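Local coordinates for beta-2-microglobulin (Danio rerio, PDB 4M9O), which forms the immunoglobulin-like light subunit of class I major histocompatibility complexes and takes part in presenting peptide antigens to the immune system, at residues A[9-13]-A[92-96]. Sequence-based numbering, arbitrary orientation.
Sequences VHVYS and KFSWE
V9 lies over one face of the F93 ring, with CB above its centre. This CB is 3.9 Å from the ring centroid and only 6° off the ring normal, a CH-pi contact. The two methyls spread over different parts of the ring: CG1 comes to 3.8 Å from F93 CD2, while CG2 lies over the CE2 and CZ side. F93 CG is anti to its own carbonyl carbon (chi1 -56°), which carries the ring under V9. The F93 CB, set by the backbone, meets V11.

Apolar packing continues through V11, which fits between F93 and W95. V11 CG2 touches F93 CB at 3.7 Å and approaches F93 O at 3.6 Å. The other methyl, CG1, meets W95 CB more loosely at 4.1 Å. With an alanine at F93, V9 would probably lose the ring face it covers and a gap would open beside its methyls.

The indole of W95, with CG set trans to the main-chain nitrogen, reaches along toward S13. V11 O lies near the indole plane at the CD1 edge. S13 OG approaches W95 CZ2 obliquely at 3.7 Å, a van der Waals contact; this hydroxyl is hydrogen-bonded to F15 O.

No direct hydrogen bond joins the segments. One water bridges them, donating to V11 O at 2.8 Å and accepting from E96 N at 3.1 Å.

The contact joins edge strands of the two sheets of the C1-type immunoglobulin sandwich; the segments 9-13 and 92-94 run at 33° to each other. Strand 8-13 pairs with strand 23-30 and strand 89-94 with strand 80-86. V9 also touches C27 and V11 touches C82, the two cysteines of the intersheet disulfide. W95 also meets F72 of strand 63-72, their rings edge-to-face.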
loop_
_atom_site.group_PDB
_atom_site.type_symbol
_atom_site.label_atom_id
_atom_site.label_comp_id
_atom_site.label_asym_id
_atom_site.label_seq_id
_atom_site.Cartn_x
_atom_site.Cartn_y
_atom_site.Cartn_z
ATOM N N VAL A 9 -3.213 -7.785 -0.662
ATOM C CA VAL A 9 -2.988 -6.364 -0.568
ATOM C C VAL A 9 -4.236 -5.572 -0.251
ATOM O O VAL A 9 -5.267 -5.801 -0.820
ATOM C CB VAL A 9 -2.434 -5.810 -1.881
ATOM C CG1 VAL A 9 -2.145 -4.377 -1.799
ATOM C CG2 VAL A 9 -1.266 -6.569 -2.347
ATOM N N HIS A 10 -4.092 -4.651 0.680
ATOM C CA HIS A 10 -5.113 -3.723 1.062
ATOM C C HIS A 10 -4.622 -2.278 1.085
ATOM O O HIS A 10 -3.628 -1.991 1.647
ATOM C CB HIS A 10 -5.675 -4.102 2.413
ATOM C CG HIS A 10 -6.102 -5.527 2.520
ATOM N ND1 HIS A 10 -7.374 -5.929 2.242
ATOM C CD2 HIS A 10 -5.420 -6.641 2.840
ATOM C CE1 HIS A 10 -7.467 -7.226 2.395
ATOM N NE2 HIS A 10 -6.301 -7.680 2.778
ATOM N N VAL A 11 -5.356 -1.394 0.446
ATOM C CA VAL A 11 -5.138 0.044 0.509
ATOM C C VAL A 11 -6.271 0.751 1.261
ATOM O O VAL A 11 -7.401 0.540 0.979
ATOM C CB VAL A 11 -4.947 0.653 -0.851
ATOM C CG1 VAL A 11 -4.343 1.984 -0.758
ATOM C CG2 VAL A 11 -4.145 -0.197 -1.678
ATOM N N TYR A 12 -5.926 1.552 2.242
ATOM C CA TYR A 12 -6.856 2.159 3.133
ATOM C C TYR A 12 -6.289 3.388 3.792
ATOM O O TYR A 12 -5.124 3.526 3.915
ATOM C CB TYR A 12 -7.352 1.158 4.195
ATOM C CG TYR A 12 -6.290 0.448 4.955
ATOM C CD1 TYR A 12 -5.823 -0.757 4.536
ATOM C CD2 TYR A 12 -5.747 0.989 6.087
ATOM C CE1 TYR A 12 -4.875 -1.403 5.198
ATOM C CE2 TYR A 12 -4.759 0.329 6.779
ATOM C CZ TYR A 12 -4.317 -0.868 6.314
ATOM O OH TYR A 12 -3.371 -1.549 6.961
ATOM N N SER A 13 -7.162 4.261 4.233
ATOM C CA SER A 13 -6.793 5.372 5.070
ATOM C C SER A 13 -6.982 5.058 6.548
ATOM O O SER A 13 -7.788 4.267 6.904
ATOM C CB SER A 13 -7.519 6.665 4.711
ATOM O OG SER A 13 -8.888 6.536 4.795
ATOM N N LYS A 92 -1.482 -2.997 -9.396
ATOM C CA LYS A 92 -1.871 -1.720 -8.857
ATOM C C LYS A 92 -3.199 -1.778 -8.110
ATOM O O LYS A 92 -4.130 -2.372 -8.569
ATOM C CB LYS A 92 -1.934 -0.691 -9.966
ATOM C CG LYS A 92 -0.723 -0.605 -10.786
ATOM C CD LYS A 92 0.194 0.379 -10.219
ATOM C CE LYS A 92 0.850 1.223 -11.264
ATOM N NZ LYS A 92 2.298 0.997 -11.375
ATOM N N PHE A 93 -3.247 -1.198 -6.937
ATOM C CA PHE A 93 -4.440 -1.233 -6.117
ATOM C C PHE A 93 -4.877 0.178 -5.754
ATOM O O PHE A 93 -4.176 0.902 -5.147
ATOM C CB PHE A 93 -4.218 -2.105 -4.886
ATOM C CG PHE A 93 -3.790 -3.496 -5.207
ATOM C CD1 PHE A 93 -4.687 -4.522 -5.200
ATOM C CD2 PHE A 93 -2.513 -3.776 -5.573
ATOM C CE1 PHE A 93 -4.314 -5.769 -5.500
ATOM C CE2 PHE A 93 -2.154 -5.030 -5.868
ATOM C CZ PHE A 93 -3.067 -6.023 -5.842
ATOM N N SER A 94 -6.057 0.541 -6.185
ATOM C CA SER A 94 -6.598 1.870 -5.965
ATOM C C SER A 94 -7.236 2.101 -4.598
ATOM O O SER A 94 -7.864 1.261 -4.102
ATOM C CB SER A 94 -7.599 2.213 -7.056
ATOM O OG SER A 94 -7.001 2.296 -8.313
ATOM N N TRP A 95 -7.061 3.261 -4.022
ATOM C CA TRP A 95 -7.790 3.642 -2.838
ATOM C C TRP A 95 -9.149 4.137 -3.322
ATOM O O TRP A 95 -9.226 5.048 -4.072
ATOM C CB TRP A 95 -7.077 4.720 -2.050
ATOM C CG TRP A 95 -7.809 5.188 -0.832
ATOM C CD1 TRP A 95 -8.249 4.435 0.175
ATOM C CD2 TRP A 95 -8.166 6.516 -0.513
ATOM N NE1 TRP A 95 -8.849 5.182 1.096
ATOM C CE2 TRP A 95 -8.824 6.478 0.701
ATOM C CE3 TRP A 95 -8.000 7.746 -1.147
ATOM C CZ2 TRP A 95 -9.315 7.612 1.304
ATOM C CZ3 TRP A 95 -8.482 8.850 -0.542
ATOM C CH2 TRP A 95 -9.129 8.780 0.674
ATOM N N GLU A 96 -10.183 3.481 -2.846
ATOM C CA GLU A 96 -11.545 3.667 -3.270
ATOM C C GLU A 96 -12.424 3.997 -2.076
ATOM O O GLU A 96 -13.064 3.133 -1.560
ATOM C CB GLU A 96 -12.069 2.365 -3.885
ATOM C CG GLU A 96 -11.540 2.009 -5.260
ATOM C CD GLU A 96 -11.971 0.625 -5.784
ATOM O OE1 GLU A 96 -12.679 -0.112 -5.082
ATOM O OE2 GLU A 96 -11.598 0.266 -6.919
HETATM O O HOH W 1 -9.376 1.176 -0.907
#